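Local coordinates for surface protein VspA (Borrelia turicatae, PDB 1YJG), which is a variable outer-membrane lipoprotein, seen here as its helical core, and probably serves in escape from host immunity through switching among antigenically distinct surface proteins, at residues V8-S13 with E69-I74; K12-V17 with T137-L142; D25-A30 with S52-V57. All coordinates share one frame; numbering follows the deposited sequence.

Contact 1 of 3, residues V8-S13 with E69-I74; sequences VAFAKS and EKKVGI
F10, on a turn of helix 2-28, faces K71 in the loop that joins helix 48-69 to helix 76-98, with 9.1 Å between their CA atoms; a type II beta turn from K71 to I74 reverses the chain there. The turn has G73 third, with phi 83°, a value that glycine adopts easily. F10 and I74 form the apolar half of the contact. The phenylalanine ring leaves the helix anti to its own N (chi1 -173°) and reaches out to the loop, where CD1 lies 3.7 Å from I74 CD1. The ring is approached obliquely by that methyl, while CD of K71 lies at its edge, near the ring plane. A flat, wide group suits this place, because the same ring also touches I82, L68 and A146 of three other helices. K71 is the polar half: its chain, bent at chi3, carries NZ up to the helix, 3.9 Å from CB of A9, an alanine small enough for the ammonium group to come close to the helix. NZ donates to a water at 2.6 Å, and that water hydrogen-bonds S13 OG at 3.0 Å and, weakly, A9 O. The lysine stem thus passes the F10 edge at CD, and its ammonium end is taken up by a water that also meets the helix. Together these residues pack a type II turn, in the loop linking helices 48-69 and 76-98, onto helix 2-28 near one end of the helical bundle.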
ATOM      1  N   VAL A   8       1.683 -21.137   2.232  1.00 13.15           N
ATOM      2  CA  VAL A   8       2.515 -20.021   1.812  1.00 14.89           C
ATOM      3  C   VAL A   8       1.709 -19.078   0.914  1.00 14.91           C
ATOM      4  O   VAL A   8       1.701 -17.872   1.133  1.00 12.69           O
ATOM      5  CB  VAL A   8       3.783 -20.517   1.098  1.00 15.72           C
ATOM      6  CG1 VAL A   8       4.512 -19.374   0.355  1.00 16.36           C
ATOM      7  CG2 VAL A   8       4.714 -21.193   2.097  1.00 18.56           C
ATOM      8  N   ALA A   9       1.012 -19.642  -0.069  1.00  9.48           N
ATOM      9  CA  ALA A   9       0.204 -18.856  -0.995  1.00 12.21           C
ATOM     10  C   ALA A   9      -0.840 -18.013  -0.244  1.00 13.05           C
ATOM     11  O   ALA A   9      -0.998 -16.813  -0.501  1.00 14.89           O
ATOM     12  CB  ALA A   9      -0.469 -19.781  -2.023  1.00 12.55           C
ATOM     13  N   PHE A  10      -1.523 -18.637   0.707  1.00 13.53           N
ATOM     14  CA  PHE A  10      -2.544 -17.961   1.499  1.00 14.92           C
ATOM     15  C   PHE A  10      -1.955 -16.836   2.335  1.00 16.28           C
ATOM     16  O   PHE A  10      -2.529 -15.759   2.447  1.00 14.80           O
ATOM     17  CB  PHE A  10      -3.252 -18.963   2.416  1.00 17.68           C
ATOM     18  CG  PHE A  10      -4.426 -18.385   3.131  1.00 15.35           C
ATOM     19  CD1 PHE A  10      -5.649 -18.243   2.481  1.00 17.98           C
ATOM     20  CD2 PHE A  10      -4.311 -17.961   4.444  1.00 14.43           C
ATOM     21  CE1 PHE A  10      -6.738 -17.677   3.143  1.00 20.14           C
ATOM     22  CE2 PHE A  10      -5.400 -17.404   5.112  1.00 16.46           C
ATOM     23  CZ  PHE A  10      -6.605 -17.253   4.469  1.00 15.96           C
ATOM     24  N   ALA A  11      -0.803 -17.108   2.932  1.00 17.17           N
ATOM     25  CA  ALA A  11      -0.101 -16.141   3.759  1.00 15.79           C
ATOM     26  C   ALA A  11       0.342 -14.951   2.914  1.00 13.18           C
ATOM     27  O   ALA A  11       0.330 -13.822   3.388  1.00 12.41           O
ATOM     28  CB  ALA A  11       1.096 -16.788   4.417  1.00 13.35           C
ATOM     29  N   LYS A  12       0.737 -15.220   1.674  1.00 11.57           N
ATOM     30  CA  LYS A  12       1.182 -14.181   0.748  1.00 13.52           C
ATOM     31  C   LYS A  12       0.039 -13.220   0.456  1.00 13.29           C
ATOM     32  O   LYS A  12       0.243 -12.021   0.364  1.00 13.74           O
ATOM     33  CB  LYS A  12       1.601 -14.776  -0.596  1.00 18.55           C
ATOM     34  CG  LYS A  12       3.039 -15.212  -0.711  1.00 23.96           C
ATOM     35  CD  LYS A  12       3.283 -15.961  -2.040  1.00 25.99           C
ATOM     36  CE  LYS A  12       3.029 -15.081  -3.266  1.00 29.44           C
ATOM     37  NZ  LYS A  12       3.136 -15.826  -4.566  1.00 32.21           N
ATOM     38  N   SER A  13      -1.152 -13.785   0.277  1.00 13.19           N
ATOM     39  CA  SER A  13      -2.355 -13.031  -0.023  1.00 10.55           C
ATOM     40  C   SER A  13      -2.792 -12.187   1.145  1.00 11.89           C
ATOM     41  O   SER A  13      -3.232 -11.052   0.961  1.00 13.45           O
ATOM     42  CB  SER A  13      -3.491 -13.979  -0.419  1.00 10.01           C
ATOM     43  OG  SER A  13      -3.260 -14.524  -1.708  1.00 11.84           O
ATOM     44  N   GLU A  69     -12.114 -15.325   0.149  1.00 22.64           N
ATOM     45  CA  GLU A  69     -13.292 -15.978   0.725  1.00 24.11           C
ATOM     46  C   GLU A  69     -13.749 -17.189  -0.095  1.00 24.08           C
ATOM     47  O   GLU A  69     -14.339 -18.114   0.454  1.00 25.19           O
ATOM     48  CB  GLU A  69     -14.475 -15.012   0.750  1.00 22.77           C
ATOM     49  CG  GLU A  69     -14.543 -14.080   1.932  1.00 20.93           C
ATOM     50  CD  GLU A  69     -15.765 -13.185   1.875  1.00 23.39           C
ATOM     51  OE1 GLU A  69     -16.034 -12.465   2.878  1.00 24.35           O
ATOM     52  OE2 GLU A  69     -16.454 -13.191   0.825  1.00 23.18           O
ATOM     53  N   LYS A  70     -13.505 -17.153  -1.405  1.00 23.91           N
ATOM     54  CA  LYS A  70     -13.892 -18.230  -2.318  1.00 27.52           C
ATOM     55  C   LYS A  70     -12.817 -19.293  -2.522  1.00 28.06           C
ATOM     56  O   LYS A  70     -12.979 -20.177  -3.367  1.00 29.33           O
ATOM     57  CB  LYS A  70     -14.271 -17.631  -3.677  1.00 27.91           C
ATOM     58  CG  LYS A  70     -15.351 -16.534  -3.614  1.00 30.06           C
ATOM     59  CD  LYS A  70     -15.154 -15.447  -4.687  1.00 32.93           C
ATOM     60  CE  LYS A  70     -16.181 -15.534  -5.794  1.00 35.67           C
ATOM     61  NZ  LYS A  70     -16.219 -16.897  -6.422  1.00 36.61           N
ATOM     62  N   LYS A  71     -11.727 -19.231  -1.760  1.00 31.55           N
ATOM     63  CA  LYS A  71     -10.656 -20.221  -1.915  1.00 32.86           C
ATOM     64  C   LYS A  71     -11.088 -21.590  -1.373  1.00 30.61           C
ATOM     65  O   LYS A  71     -11.621 -21.690  -0.261  1.00 28.86           O
ATOM     66  CB  LYS A  71      -9.350 -19.741  -1.265  1.00 34.63           C
ATOM     67  CG  LYS A  71      -8.120 -20.076  -2.090  1.00 36.92           C
ATOM     68  CD  LYS A  71      -6.818 -19.622  -1.434  1.00 38.67           C
ATOM     69  CE  LYS A  71      -5.655 -20.556  -1.815  1.00 38.62           C
ATOM     70  NZ  LYS A  71      -4.307 -19.980  -1.536  1.00 38.29           N
ATOM     71  N   VAL A  72     -10.870 -22.627  -2.182  1.00 29.35           N
ATOM     72  CA  VAL A  72     -11.222 -24.005  -1.828  1.00 26.74           C
ATOM     73  C   VAL A  72     -10.206 -24.638  -0.880  1.00 25.70           C
ATOM     74  O   VAL A  72      -9.007 -24.363  -0.966  1.00 25.17           O
ATOM     75  CB  VAL A  72     -11.355 -24.923  -3.093  1.00 27.75           C
ATOM     76  CG1 VAL A  72     -12.308 -24.309  -4.128  1.00 27.76           C
ATOM     77  CG2 VAL A  72      -9.988 -25.231  -3.725  1.00 27.89           C
ATOM     78  N   GLY A  73     -10.699 -25.495   0.017  1.00 26.63           N
ATOM     79  CA  GLY A  73      -9.860 -26.185   0.986  1.00 24.38           C
ATOM     80  C   GLY A  73      -9.543 -25.383   2.236  1.00 24.25           C
ATOM     81  O   GLY A  73      -8.852 -25.881   3.123  1.00 23.88           O
ATOM     82  N   ILE A  74     -10.045 -24.150   2.310  1.00 23.23           N
ATOM     83  CA  ILE A  74      -9.822 -23.261   3.462  1.00 20.84           C
ATOM     84  C   ILE A  74     -10.713 -23.712   4.611  1.00 17.48           C
ATOM     85  O   ILE A  74     -11.873 -24.055   4.399  1.00 13.14           O
ATOM     86  CB  ILE A  74     -10.144 -21.782   3.067  1.00 25.83           C
ATOM     87  CG1 ILE A  74      -9.163 -21.277   2.007  1.00 28.61           C
ATOM     88  CG2 ILE A  74     -10.135 -20.850   4.277  1.00 30.78           C
ATOM     89  CD1 ILE A  74      -7.706 -21.316   2.404  1.00 29.92           C
TER
HETATM   90  O   HOH W   1      -4.016 -17.397  -1.874  1.00 44.73           O

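Contact 2 of 3, residues K12-V17 with T137-L142; sequences KSVKDV and TAIDAL
V14 meets L142 with both methyls: CG1 of V14 lies 3.7 Å from CG of L142, and V14 CG2 sits 3.9 Å from L142 CD2, so the whole fork of the valine bears on the leucine branch. One turn on, CG1 of V17 comes to 3.7 Å from CD1 of I139, the same methyl that approaches V14 CG1 at 4.1 Å. I139 reaches between the two valines because its CG1 is anti to the backbone N (chi1 -165°), which sends the longer branch out toward helix 2-28. The short valines hold their methyls close to helix 2-28, and the longer I139 and L142 reach across to them. The pairing belongs to an antiparallel helical bundle: the axes of the two segments run at 155° and approach to 9.8 Å. Around this layer, V14 also touches L68, V17 touches V61, and L142 packs on L78, I82 and V85, so that helices 48-69 and 76-98 complete the hydrophobic core. Further out the charged residues take over. D140 OD1 accepts a hydrogen bond from H18 NE2 and forms a salt bridge with K22, tying helix 129-155 to helix 2-28, and D16 pairs with K64 while its OD2 is hydrogen-bonded to T19 of the second subunit.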
ATOM      1  N   LYS A  12       0.737 -15.220   1.674  1.00 11.57           N
ATOM      2  CA  LYS A  12       1.182 -14.181   0.748  1.00 13.52           C
ATOM      3  C   LYS A  12       0.039 -13.220   0.456  1.00 13.29           C
ATOM      4  O   LYS A  12       0.243 -12.021   0.364  1.00 13.74           O
ATOM      5  CB  LYS A  12       1.601 -14.776  -0.596  1.00 18.55           C
ATOM      6  CG  LYS A  12       3.039 -15.212  -0.711  1.00 23.96           C
ATOM      7  CD  LYS A  12       3.283 -15.961  -2.040  1.00 25.99           C
ATOM      8  CE  LYS A  12       3.029 -15.081  -3.266  1.00 29.44           C
ATOM      9  NZ  LYS A  12       3.136 -15.826  -4.566  1.00 32.21           N
ATOM     10  N   SER A  13      -1.152 -13.785   0.277  1.00 13.19           N
ATOM     11  CA  SER A  13      -2.355 -13.031  -0.023  1.00 10.55           C
ATOM     12  C   SER A  13      -2.792 -12.187   1.145  1.00 11.89           C
ATOM     13  O   SER A  13      -3.232 -11.052   0.961  1.00 13.45           O
ATOM     14  CB  SER A  13      -3.491 -13.979  -0.419  1.00 10.01           C
ATOM     15  OG  SER A  13      -3.260 -14.524  -1.708  1.00 11.84           O
ATOM     16  N   VAL A  14      -2.689 -12.749   2.345  1.00 11.81           N
ATOM     17  CA  VAL A  14      -3.071 -12.049   3.558  1.00 11.83           C
ATOM     18  C   VAL A  14      -2.049 -10.946   3.849  1.00 11.31           C
ATOM     19  O   VAL A  14      -2.425  -9.837   4.235  1.00 11.79           O
ATOM     20  CB  VAL A  14      -3.211 -13.020   4.751  1.00 12.55           C
ATOM     21  CG1 VAL A  14      -3.455 -12.260   6.057  1.00 13.18           C
ATOM     22  CG2 VAL A  14      -4.357 -13.995   4.499  1.00 12.51           C
ATOM     23  N   LYS A  15      -0.770 -11.253   3.655  1.00  8.98           N
ATOM     24  CA  LYS A  15       0.310 -10.288   3.883  1.00 10.23           C
ATOM     25  C   LYS A  15       0.060  -9.083   2.985  1.00 12.36           C
ATOM     26  O   LYS A  15       0.176  -7.936   3.415  1.00  8.20           O
ATOM     27  CB  LYS A  15       1.682 -10.916   3.573  1.00 11.56           C
ATOM     28  CG  LYS A  15       2.909 -10.021   3.839  1.00 12.24           C
ATOM     29  CD  LYS A  15       2.883  -9.348   5.228  1.00 13.14           C
ATOM     30  CE  LYS A  15       4.112  -8.458   5.434  1.00 12.53           C
ATOM     31  NZ  LYS A  15       4.196  -7.907   6.798  1.00 11.52           N
ATOM     32  N   ASP A  16      -0.297  -9.368   1.736  1.00 10.22           N
ATOM     33  CA  ASP A  16      -0.590  -8.349   0.749  1.00 10.69           C
ATOM     34  C   ASP A  16      -1.680  -7.394   1.267  1.00 11.44           C
ATOM     35  O   ASP A  16      -1.498  -6.184   1.277  1.00  6.37           O
ATOM     36  CB  ASP A  16      -1.035  -9.043  -0.530  1.00 11.04           C
ATOM     37  CG  ASP A  16      -1.293  -8.093  -1.662  1.00 12.47           C
ATOM     38  OD1 ASP A  16      -2.355  -8.258  -2.310  1.00  7.70           O
ATOM     39  OD2 ASP A  16      -0.484  -7.188  -1.999  1.00 11.30           O
ATOM     40  N   VAL A  17      -2.806  -7.949   1.709  1.00 11.20           N
ATOM     41  CA  VAL A  17      -3.908  -7.146   2.221  1.00 10.47           C
ATOM     42  C   VAL A  17      -3.498  -6.366   3.493  1.00 12.10           C
ATOM     43  O   VAL A  17      -3.876  -5.213   3.677  1.00  9.85           O
ATOM     44  CB  VAL A  17      -5.156  -8.030   2.487  1.00  9.44           C
ATOM     45  CG1 VAL A  17      -6.198  -7.286   3.312  1.00 10.86           C
ATOM     46  CG2 VAL A  17      -5.749  -8.497   1.180  1.00 11.02           C
ATOM     47  N   THR A 137      -7.557  -4.192  13.176  1.00 16.79           N
ATOM     48  CA  THR A 137      -7.657  -5.226  14.198  1.00 14.40           C
ATOM     49  C   THR A 137      -7.922  -6.573  13.541  1.00 10.08           C
ATOM     50  O   THR A 137      -7.305  -7.578  13.883  1.00 12.41           O
ATOM     51  CB  THR A 137      -8.826  -4.911  15.149  1.00 10.42           C
ATOM     52  OG1 THR A 137      -8.487  -3.802  15.990  1.00 17.89           O
ATOM     53  CG2 THR A 137      -9.090  -6.058  16.122  1.00 13.71           C
ATOM     54  N   ALA A 138      -8.852  -6.575  12.594  1.00 10.27           N
ATOM     55  CA  ALA A 138      -9.248  -7.780  11.882  1.00  9.02           C
ATOM     56  C   ALA A 138      -8.149  -8.390  11.027  1.00 12.68           C
ATOM     57  O   ALA A 138      -7.987  -9.614  11.002  1.00 14.30           O
ATOM     58  CB  ALA A 138     -10.473  -7.481  11.028  1.00  8.91           C
ATOM     59  N   ILE A 139      -7.406  -7.547  10.311  1.00 13.62           N
ATOM     60  CA  ILE A 139      -6.335  -8.035   9.442  1.00 12.58           C
ATOM     61  C   ILE A 139      -5.138  -8.548  10.248  1.00 14.24           C
ATOM     62  O   ILE A 139      -4.445  -9.475   9.811  1.00  9.34           O
ATOM     63  CB  ILE A 139      -5.925  -6.956   8.374  1.00 10.42           C
ATOM     64  CG1 ILE A 139      -5.098  -7.583   7.248  1.00  9.10           C
ATOM     65  CG2 ILE A 139      -5.151  -5.798   9.005  1.00  9.80           C
ATOM     66  CD1 ILE A 139      -5.683  -8.854   6.644  1.00  6.66           C
ATOM     67  N   ASP A 140      -4.892  -7.944  11.413  1.00 12.49           N
ATOM     68  CA  ASP A 140      -3.785  -8.365  12.271  1.00 15.62           C
ATOM     69  C   ASP A 140      -4.071  -9.789  12.684  1.00 16.13           C
ATOM     70  O   ASP A 140      -3.176 -10.617  12.701  1.00 19.24           O
ATOM     71  CB  ASP A 140      -3.678  -7.535  13.573  1.00 17.12           C
ATOM     72  CG  ASP A 140      -3.032  -6.174  13.382  1.00 17.57           C
ATOM     73  OD1 ASP A 140      -2.376  -5.923  12.351  1.00 20.39           O
ATOM     74  OD2 ASP A 140      -3.137  -5.274  14.242  1.00 21.36           O
ATOM     75  N   ALA A 141      -5.329 -10.068  13.025  1.00 16.52           N
ATOM     76  CA  ALA A 141      -5.726 -11.410  13.456  1.00 15.52           C
ATOM     77  C   ALA A 141      -5.594 -12.421  12.329  1.00 16.69           C
ATOM     78  O   ALA A 141      -5.104 -13.537  12.540  1.00 16.97           O
ATOM     79  CB  ALA A 141      -7.163 -11.404  14.014  1.00 15.12           C
ATOM     80  N   LEU A 142      -6.023 -12.043  11.128  1.00 14.87           N
ATOM     81  CA  LEU A 142      -5.929 -12.962  10.004  1.00 10.87           C
ATOM     82  C   LEU A 142      -4.480 -13.238   9.627  1.00 13.15           C
ATOM     83  O   LEU A 142      -4.162 -14.359   9.227  1.00 15.41           O
ATOM     84  CB  LEU A 142      -6.716 -12.447   8.791  1.00 11.92           C
ATOM     85  CG  LEU A 142      -6.715 -13.348   7.546  1.00  8.99           C
ATOM     86  CD1 LEU A 142      -7.280 -14.720   7.853  1.00  9.97           C
ATOM     87  CD2 LEU A 142      -7.502 -12.694   6.436  1.00  8.60           C
TER

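Contact 3 of 3, residues D25-A30 with S52-V57; sequences DELAKA and SGAYSV
L27 near the C-terminal end of helix 2-28 packs against helix 48-69, two members of the helical bundle joined through a two-stranded hairpin, strands 33-36 and 39-42. Along the second helix G53 comes first among the residues that touch, its C atom 4.4 Å from L27 CD1. L27 and A30 also pack on G53 of the second subunit, and the lack of a side chain there is consistent with so close a passage of the two chains. A54 is the main partner. Its CA lies 3.7 Å from L27 CD1, and its single methyl, CB, also touches CD1, at 3.9 Å; so short a side chain keeps the helix backbone within the leucine's reach. L27 gets there with CG anti to the carbonyl carbon (chi1 -64°) and chi2 extended, directing CD1 outward. Beyond A54, S56 OG hydrogen-bonds E26 O of the second subunit, a small hydroxyl suited to a buried place at the dimer contact. V57 points back toward helix 2-28, where it touches L20, S23 and I24. Within 25-30, a salt bridge joins K29 NZ to E26 OE2 at 2.6 Å, the ammonium meeting the carboxylate on its syn side, 27° out of its plane.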
ATOM      1  N   ASP A  25      -1.910   4.312   6.809  1.00 11.57           N
ATOM      2  CA  ASP A  25      -1.242   5.119   7.846  1.00 11.46           C
ATOM      3  C   ASP A  25      -0.206   6.032   7.162  1.00 12.14           C
ATOM      4  O   ASP A  25       0.087   7.116   7.651  1.00  9.18           O
ATOM      5  CB  ASP A  25      -0.507   4.266   8.882  1.00 10.48           C
ATOM      6  CG  ASP A  25      -1.416   3.324   9.640  1.00 10.75           C
ATOM      7  OD1 ASP A  25      -2.640   3.582   9.722  1.00  8.02           O
ATOM      8  OD2 ASP A  25      -0.974   2.277  10.173  1.00 11.95           O
ATOM      9  N   GLU A  26       0.378   5.562   6.053  1.00 12.99           N
ATOM     10  CA  GLU A  26       1.364   6.355   5.309  1.00 11.96           C
ATOM     11  C   GLU A  26       0.661   7.491   4.542  1.00  9.44           C
ATOM     12  O   GLU A  26       1.260   8.534   4.315  1.00  6.62           O
ATOM     13  CB  GLU A  26       2.209   5.496   4.355  1.00 10.65           C
ATOM     14  CG  GLU A  26       2.927   4.290   4.983  1.00 12.00           C
ATOM     15  CD  GLU A  26       3.882   4.623   6.126  1.00 13.98           C
ATOM     16  OE1 GLU A  26       4.304   3.676   6.821  1.00 14.08           O
ATOM     17  OE2 GLU A  26       4.240   5.807   6.333  1.00 13.64           O
ATOM     18  N   LEU A  27      -0.595   7.275   4.151  1.00  9.52           N
ATOM     19  CA  LEU A  27      -1.382   8.275   3.434  1.00 11.36           C
ATOM     20  C   LEU A  27      -1.841   9.361   4.397  1.00 14.08           C
ATOM     21  O   LEU A  27      -1.968  10.539   4.011  1.00 14.46           O
ATOM     22  CB  LEU A  27      -2.607   7.637   2.771  1.00 11.01           C
ATOM     23  CG  LEU A  27      -2.348   6.596   1.680  1.00 12.00           C
ATOM     24  CD1 LEU A  27      -3.673   6.085   1.143  1.00 12.62           C
ATOM     25  CD2 LEU A  27      -1.484   7.150   0.537  1.00 13.19           C
ATOM     26  N   ALA A  28      -2.102   8.963   5.643  1.00 13.68           N
ATOM     27  CA  ALA A  28      -2.540   9.888   6.683  1.00 16.94           C
ATOM     28  C   ALA A  28      -1.423  10.871   7.034  1.00 15.72           C
ATOM     29  O   ALA A  28      -1.694  11.973   7.479  1.00 18.42           O
ATOM     30  CB  ALA A  28      -2.993   9.136   7.921  1.00 19.35           C
ATOM     31  N   LYS A  29      -0.166  10.468   6.842  1.00 18.30           N
ATOM     32  CA  LYS A  29       0.975  11.348   7.113  1.00 17.47           C
ATOM     33  C   LYS A  29       1.070  12.449   6.036  1.00 15.65           C
ATOM     34  O   LYS A  29       1.836  13.397   6.184  1.00 18.72           O
ATOM     35  CB  LYS A  29       2.289  10.559   7.115  1.00 17.31           C
ATOM     36  CG  LYS A  29       2.500   9.651   8.311  1.00 16.96           C
ATOM     37  CD  LYS A  29       3.651   8.682   8.037  1.00 16.44           C
ATOM     38  CE  LYS A  29       3.626   7.478   8.970  1.00 15.65           C
ATOM     39  NZ  LYS A  29       4.823   6.613   8.777  1.00 13.86           N
ATOM     40  N   ALA A  30       0.334  12.286   4.936  1.00 17.29           N
ATOM     41  CA  ALA A  30       0.320  13.252   3.831  1.00 17.68           C
ATOM     42  C   ALA A  30      -0.822  14.260   3.922  1.00 17.89           C
ATOM     43  O   ALA A  30      -0.923  15.156   3.083  1.00 17.24           O
ATOM     44  CB  ALA A  30       0.244  12.531   2.509  1.00 14.20           C
ATOM     45  N   SER A  52      -9.645   9.965  -1.664  1.00 14.96           N
ATOM     46  CA  SER A  52     -10.079   9.144  -2.794  1.00 15.20           C
ATOM     47  C   SER A  52      -9.064   8.009  -2.970  1.00 15.22           C
ATOM     48  O   SER A  52      -9.452   6.877  -3.236  1.00 15.08           O
ATOM     49  CB  SER A  52     -10.219   9.965  -4.089  1.00 14.29           C
ATOM     50  OG  SER A  52     -11.241  10.957  -3.983  1.00 15.25           O
ATOM     51  N   GLY A  53      -7.775   8.324  -2.808  1.00 13.02           N
ATOM     52  CA  GLY A  53      -6.700   7.353  -2.933  1.00 13.93           C
ATOM     53  C   GLY A  53      -6.840   6.237  -1.911  1.00 12.14           C
ATOM     54  O   GLY A  53      -6.715   5.059  -2.241  1.00 11.55           O
ATOM     55  N   ALA A  54      -7.099   6.624  -0.668  1.00 11.26           N
ATOM     56  CA  ALA A  54      -7.294   5.688   0.438  1.00 10.43           C
ATOM     57  C   ALA A  54      -8.496   4.816   0.124  1.00 12.70           C
ATOM     58  O   ALA A  54      -8.464   3.606   0.310  1.00 15.65           O
ATOM     59  CB  ALA A  54      -7.536   6.440   1.728  1.00  5.94           C
ATOM     60  N   TYR A  55      -9.555   5.445  -0.374  1.00 12.34           N
ATOM     61  CA  TYR A  55     -10.768   4.738  -0.740  1.00 10.70           C
ATOM     62  C   TYR A  55     -10.454   3.662  -1.793  1.00 10.87           C
ATOM     63  O   TYR A  55     -10.979   2.563  -1.711  1.00  9.15           O
ATOM     64  CB  TYR A  55     -11.812   5.721  -1.283  1.00  9.33           C
ATOM     65  CG  TYR A  55     -13.132   5.076  -1.599  1.00 10.08           C
ATOM     66  CD1 TYR A  55     -14.156   5.061  -0.667  1.00 12.15           C
ATOM     67  CD2 TYR A  55     -13.348   4.453  -2.822  1.00 13.50           C
ATOM     68  CE1 TYR A  55     -15.360   4.451  -0.946  1.00 14.42           C
ATOM     69  CE2 TYR A  55     -14.559   3.845  -3.112  1.00 14.10           C
ATOM     70  CZ  TYR A  55     -15.556   3.844  -2.169  1.00 10.83           C
ATOM     71  OH  TYR A  55     -16.755   3.240  -2.444  1.00 14.22           O
ATOM     72  N   SER A  56      -9.604   3.993  -2.771  1.00 12.28           N
ATOM     73  CA  SER A  56      -9.226   3.065  -3.852  1.00 13.79           C
ATOM     74  C   SER A  56      -8.377   1.891  -3.339  1.00 10.84           C
ATOM     75  O   SER A  56      -8.513   0.764  -3.814  1.00 12.09           O
ATOM     76  CB  SER A  56      -8.496   3.813  -4.977  1.00 13.17           C
ATOM     77  OG  SER A  56      -8.252   2.964  -6.085  1.00  9.94           O
ATOM     78  N   VAL A  57      -7.503   2.167  -2.375  1.00 10.52           N
ATOM     79  CA  VAL A  57      -6.662   1.140  -1.783  1.00 12.29           C
ATOM     80  C   VAL A  57      -7.563   0.181  -0.993  1.00 11.32           C
ATOM     81  O   VAL A  57      -7.391  -1.013  -1.080  1.00  9.76           O
ATOM     82  CB  VAL A  57      -5.573   1.747  -0.860  1.00 12.51           C
ATOM     83  CG1 VAL A  57      -4.903   0.668  -0.022  1.00 11.64           C
ATOM     84  CG2 VAL A  57      -4.528   2.491  -1.685  1.00 14.68           C
TER

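Overall arrangement
Helix 2-28 supplies one segment to every contact, so the three mark successive levels along a single helix of the bundle. Contacts 1 and 2 are neighbours, their centres 11 Å apart; they share K12 and S13, and F10 CE2 lies 4.3 Å from L142 CD1, making the loop-facing phenylalanine continuous with the core of contact 2. Contact 3 lies on the opposite side of the chain's centre, its own centre about 18 Å from that of contact 2 and about 26 Å from that of contact 1. In sequence it is nested inside the loops closed by both others. Contacts 2 and 3 each also touch the second subunit, so the same helix serves both the bundle core and the dimer.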